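Local coordinates for protein putative isomerase (Streptomyces coelicolor A3, PDB 2OQH) that is a putative isomerase of the enolase superfamily that probably dehydrates D-glucarate to 5-dehydro-4-deoxy-D-glucarate, at residues Asp7-Asn19 and Val357-Asn369. Numbering follows the deposited sequence.
Sequences DVDVWVVNLPLVN and VDEDKLRHYAGVN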
# COMPACT_ATOMS: atom_id res chain seq x y z
N ASP A 7 -22.89 -14.94 6.77
CA ASP A 7 -21.65 -15.59 7.18
C ASP A 7 -20.41 -14.76 6.92
O ASP A 7 -20.35 -13.99 5.96
CB ASP A 7 -21.50 -16.93 6.45
CG ASP A 7 -22.66 -17.87 6.71
OD1 ASP A 7 -22.73 -18.47 7.80
OD2 ASP A 7 -23.51 -18.00 5.81
N VAL A 8 -19.41 -14.95 7.78
CA VAL A 8 -18.12 -14.28 7.68
C VAL A 8 -17.09 -15.38 7.89
O VAL A 8 -16.91 -15.87 9.01
CB VAL A 8 -17.92 -13.22 8.79
CG1 VAL A 8 -16.57 -12.54 8.61
CG2 VAL A 8 -19.04 -12.20 8.76
N ASP A 9 -16.43 -15.79 6.81
CA ASP A 9 -15.43 -16.85 6.89
C ASP A 9 -14.02 -16.33 6.64
O ASP A 9 -13.81 -15.48 5.76
CB ASP A 9 -15.78 -17.95 5.89
CG ASP A 9 -17.07 -18.65 6.24
OD1 ASP A 9 -17.12 -19.26 7.33
OD2 ASP A 9 -18.03 -18.58 5.45
N VAL A 10 -13.07 -16.84 7.40
CA VAL A 10 -11.69 -16.38 7.29
C VAL A 10 -10.70 -17.50 7.02
O VAL A 10 -10.75 -18.56 7.65
CB VAL A 10 -11.26 -15.67 8.60
CG1 VAL A 10 -9.98 -14.88 8.36
CG2 VAL A 10 -12.39 -14.75 9.08
N TRP A 11 -9.80 -17.26 6.07
CA TRP A 11 -8.77 -18.22 5.70
C TRP A 11 -7.43 -17.51 5.78
O TRP A 11 -7.35 -16.32 5.54
CB TRP A 11 -8.93 -18.71 4.26
CG TRP A 11 -10.13 -19.56 3.96
CD1 TRP A 11 -10.20 -20.93 4.01
CD2 TRP A 11 -11.41 -19.11 3.52
NE1 TRP A 11 -11.45 -21.35 3.61
CE2 TRP A 11 -12.21 -20.25 3.30
CE3 TRP A 11 -11.97 -17.84 3.27
CZ2 TRP A 11 -13.54 -20.16 2.85
CZ3 TRP A 11 -13.29 -17.76 2.82
CH2 TRP A 11 -14.06 -18.91 2.62
N VAL A 12 -6.39 -18.25 6.13
CA VAL A 12 -5.04 -17.71 6.15
C VAL A 12 -4.34 -18.52 5.07
O VAL A 12 -4.44 -19.75 5.06
CB VAL A 12 -4.33 -17.92 7.51
CG1 VAL A 12 -2.88 -17.45 7.41
CG2 VAL A 12 -5.03 -17.13 8.59
N VAL A 13 -3.66 -17.85 4.15
CA VAL A 13 -3.01 -18.56 3.06
C VAL A 13 -1.57 -18.12 2.82
O VAL A 13 -1.17 -17.00 3.19
CB VAL A 13 -3.80 -18.36 1.76
CG1 VAL A 13 -5.23 -18.84 1.93
CG2 VAL A 13 -3.79 -16.89 1.37
N ASN A 14 -0.79 -19.01 2.20
CA ASN A 14 0.61 -18.75 1.87
C ASN A 14 0.70 -18.82 0.35
O ASN A 14 0.34 -19.84 -0.24
CB ASN A 14 1.53 -19.84 2.44
CG ASN A 14 1.71 -19.75 3.94
OD1 ASN A 14 1.16 -18.86 4.60
ND2 ASN A 14 2.48 -20.68 4.50
N LEU A 15 1.15 -17.76 -0.29
CA LEU A 15 1.29 -17.78 -1.74
C LEU A 15 2.74 -17.52 -2.10
O LEU A 15 3.43 -16.76 -1.41
CB LEU A 15 0.39 -16.75 -2.42
CG LEU A 15 -1.09 -17.16 -2.50
CD1 LEU A 15 -1.72 -17.05 -1.13
CD2 LEU A 15 -1.82 -16.26 -3.48
N PRO A 16 3.22 -18.16 -3.18
CA PRO A 16 4.60 -17.99 -3.62
C PRO A 16 4.84 -16.61 -4.24
O PRO A 16 3.91 -15.97 -4.74
CB PRO A 16 4.76 -19.11 -4.65
CG PRO A 16 3.41 -19.12 -5.30
CD PRO A 16 2.48 -19.04 -4.10
N LEU A 17 6.09 -16.17 -4.19
CA LEU A 17 6.47 -14.89 -4.77
C LEU A 17 7.68 -15.12 -5.66
O LEU A 17 8.54 -15.94 -5.35
CB LEU A 17 6.82 -13.89 -3.67
CG LEU A 17 5.68 -13.45 -2.76
CD1 LEU A 17 6.25 -12.63 -1.62
CD2 LEU A 17 4.66 -12.65 -3.56
N VAL A 18 7.73 -14.39 -6.76
CA VAL A 18 8.83 -14.51 -7.70
C VAL A 18 9.22 -13.14 -8.24
O VAL A 18 8.36 -12.33 -8.61
CB VAL A 18 8.46 -15.41 -8.90
CG1 VAL A 18 9.59 -15.42 -9.93
CG2 VAL A 18 8.18 -16.82 -8.41
N ASN A 19 10.53 -12.89 -8.29
CA ASN A 19 11.04 -11.63 -8.81
C ASN A 19 11.36 -11.82 -10.29
O ASN A 19 12.32 -12.50 -10.64
CB ASN A 19 12.29 -11.21 -8.05
CG ASN A 19 12.93 -9.96 -8.63
OD1 ASN A 19 12.24 -9.04 -9.07
ND2 ASN A 19 14.26 -9.92 -8.62
N VAL A 357 -12.92 -15.19 -7.28
CA VAL A 357 -12.07 -16.04 -6.46
C VAL A 357 -12.22 -17.54 -6.67
O VAL A 357 -13.32 -18.08 -6.63
CB VAL A 357 -12.30 -15.76 -4.96
CG1 VAL A 357 -11.33 -16.59 -4.12
CG2 VAL A 357 -12.13 -14.28 -4.67
N ASP A 358 -11.09 -18.21 -6.87
CA ASP A 358 -11.03 -19.66 -7.06
C ASP A 358 -10.99 -20.28 -5.66
O ASP A 358 -9.95 -20.25 -4.99
CB ASP A 358 -9.76 -20.03 -7.83
CG ASP A 358 -9.67 -21.51 -8.14
OD1 ASP A 358 -9.95 -22.34 -7.25
OD2 ASP A 358 -9.30 -21.84 -9.29
N GLU A 359 -12.10 -20.85 -5.21
CA GLU A 359 -12.13 -21.44 -3.88
C GLU A 359 -11.23 -22.66 -3.71
O GLU A 359 -10.68 -22.89 -2.63
CB GLU A 359 -13.56 -21.78 -3.49
CG GLU A 359 -14.32 -20.57 -2.97
CD GLU A 359 -15.81 -20.80 -2.89
OE1 GLU A 359 -16.20 -21.91 -2.45
OE2 GLU A 359 -16.59 -19.89 -3.26
N ASP A 360 -11.06 -23.44 -4.77
CA ASP A 360 -10.21 -24.62 -4.69
C ASP A 360 -8.78 -24.18 -4.34
O ASP A 360 -8.16 -24.75 -3.44
CB ASP A 360 -10.21 -25.39 -6.01
CG ASP A 360 -11.60 -25.88 -6.39
OD1 ASP A 360 -12.31 -26.39 -5.49
OD2 ASP A 360 -11.98 -25.76 -7.58
N LYS A 361 -8.28 -23.16 -5.03
CA LYS A 361 -6.94 -22.66 -4.77
C LYS A 361 -6.86 -22.07 -3.36
O LYS A 361 -5.87 -22.26 -2.65
CB LYS A 361 -6.56 -21.58 -5.79
CG LYS A 361 -6.35 -22.10 -7.21
CD LYS A 361 -5.74 -21.02 -8.09
CE LYS A 361 -5.29 -21.58 -9.43
NZ LYS A 361 -4.58 -20.54 -10.25
N LEU A 362 -7.91 -21.35 -2.98
CA LEU A 362 -7.97 -20.75 -1.65
C LEU A 362 -7.81 -21.88 -0.63
O LEU A 362 -6.99 -21.80 0.28
CB LEU A 362 -9.32 -20.05 -1.43
CG LEU A 362 -9.63 -19.58 -0.01
CD1 LEU A 362 -8.64 -18.47 0.40
CD2 LEU A 362 -11.08 -19.08 0.06
N ARG A 363 -8.61 -22.93 -0.80
CA ARG A 363 -8.54 -24.05 0.12
C ARG A 363 -7.14 -24.66 0.04
O ARG A 363 -6.57 -25.05 1.06
CB ARG A 363 -9.60 -25.09 -0.24
CG ARG A 363 -10.01 -25.98 0.92
CD ARG A 363 -11.12 -26.95 0.53
NE ARG A 363 -10.77 -27.70 -0.68
CZ ARG A 363 -11.19 -27.39 -1.90
NH1 ARG A 363 -11.99 -26.34 -2.08
NH2 ARG A 363 -10.79 -28.11 -2.94
N HIS A 364 -6.58 -24.73 -1.16
CA HIS A 364 -5.24 -25.29 -1.35
C HIS A 364 -4.17 -24.51 -0.57
O HIS A 364 -3.39 -25.09 0.19
CB HIS A 364 -4.88 -25.30 -2.84
CG HIS A 364 -3.46 -25.68 -3.13
ND1 HIS A 364 -2.95 -26.94 -2.89
CD2 HIS A 364 -2.44 -24.96 -3.66
CE1 HIS A 364 -1.68 -26.98 -3.24
NE2 HIS A 364 -1.34 -25.79 -3.71
N TYR A 365 -4.13 -23.20 -0.76
CA TYR A 365 -3.13 -22.38 -0.10
C TYR A 365 -3.34 -22.18 1.39
O TYR A 365 -2.44 -21.70 2.08
CB TYR A 365 -3.01 -21.04 -0.82
CG TYR A 365 -2.35 -21.24 -2.17
CD1 TYR A 365 -1.02 -21.63 -2.26
CD2 TYR A 365 -3.08 -21.08 -3.35
CE1 TYR A 365 -0.42 -21.88 -3.49
CE2 TYR A 365 -2.49 -21.33 -4.59
CZ TYR A 365 -1.15 -21.73 -4.65
OH TYR A 365 -0.56 -22.01 -5.87
N ALA A 366 -4.52 -22.55 1.89
CA ALA A 366 -4.78 -22.44 3.31
C ALA A 366 -4.12 -23.66 3.94
O ALA A 366 -3.71 -23.63 5.10
CB ALA A 366 -6.27 -22.45 3.59
N GLY A 367 -4.03 -24.74 3.16
CA GLY A 367 -3.42 -25.97 3.64
C GLY A 367 -1.91 -25.84 3.66
O GLY A 367 -1.23 -26.47 4.48
N VAL A 368 -1.39 -25.02 2.75
CA VAL A 368 0.04 -24.79 2.68
C VAL A 368 0.44 -24.04 3.94
O VAL A 368 1.47 -24.34 4.55
CB VAL A 368 0.38 -23.94 1.46
CG1 VAL A 368 1.90 -23.84 1.32
CG2 VAL A 368 -0.24 -24.56 0.22
N ASN A 369 -0.37 -23.06 4.31
CA ASN A 369 -0.13 -22.28 5.52
C ASN A 369 -0.18 -23.26 6.70
O ASN A 369 0.68 -23.15 7.60
CB ASN A 369 -1.20 -21.19 5.68
CG ASN A 369 -1.05 -20.41 6.98
OD1 ASN A 369 -0.07 -19.69 7.18
ND2 ASN A 369 -2.03 -20.54 7.88
O HOH W 1 -4.24 -22.04 7.26
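The indole of W11 carries L362 on one face: methyl CD2 sits over the six-membered ring, 3.4 Å from its centroid and 11° off the normal, a CH-pi contact. With CG anti to the backbone N (chi1 170°), L362 reaches the indole with CD2 and V13 CG1 with CD1, the latter at 3.8 Å. The Y365 ring lies between H364 CD2, centred over one face, and L15 CG, nearer the rim of the other; P16 CD approaches it obliquely, while Y365 OH is hydrogen-bonded to D332. An alanine in place of W11 would probably leave the L362 methyl without its aromatic platform and open a gap beside W47, whose ring also meets the indole. Where the backbones come closest, N14 N donates to Y365 O (3.2 Å), and the same oxygen receives a CA-H...O contact from V13. A366 CA returns one to V12 O at 3.2 Å, and a water bridges V12 O and A366 O. Helix 359-368 thus runs at 80° to strand 7-15, joining the end of the modelled chain to the outermost strand, 5-15, of the three-stranded antiparallel sheet of the N-terminal capping domain characteristic of the enolase superfamily.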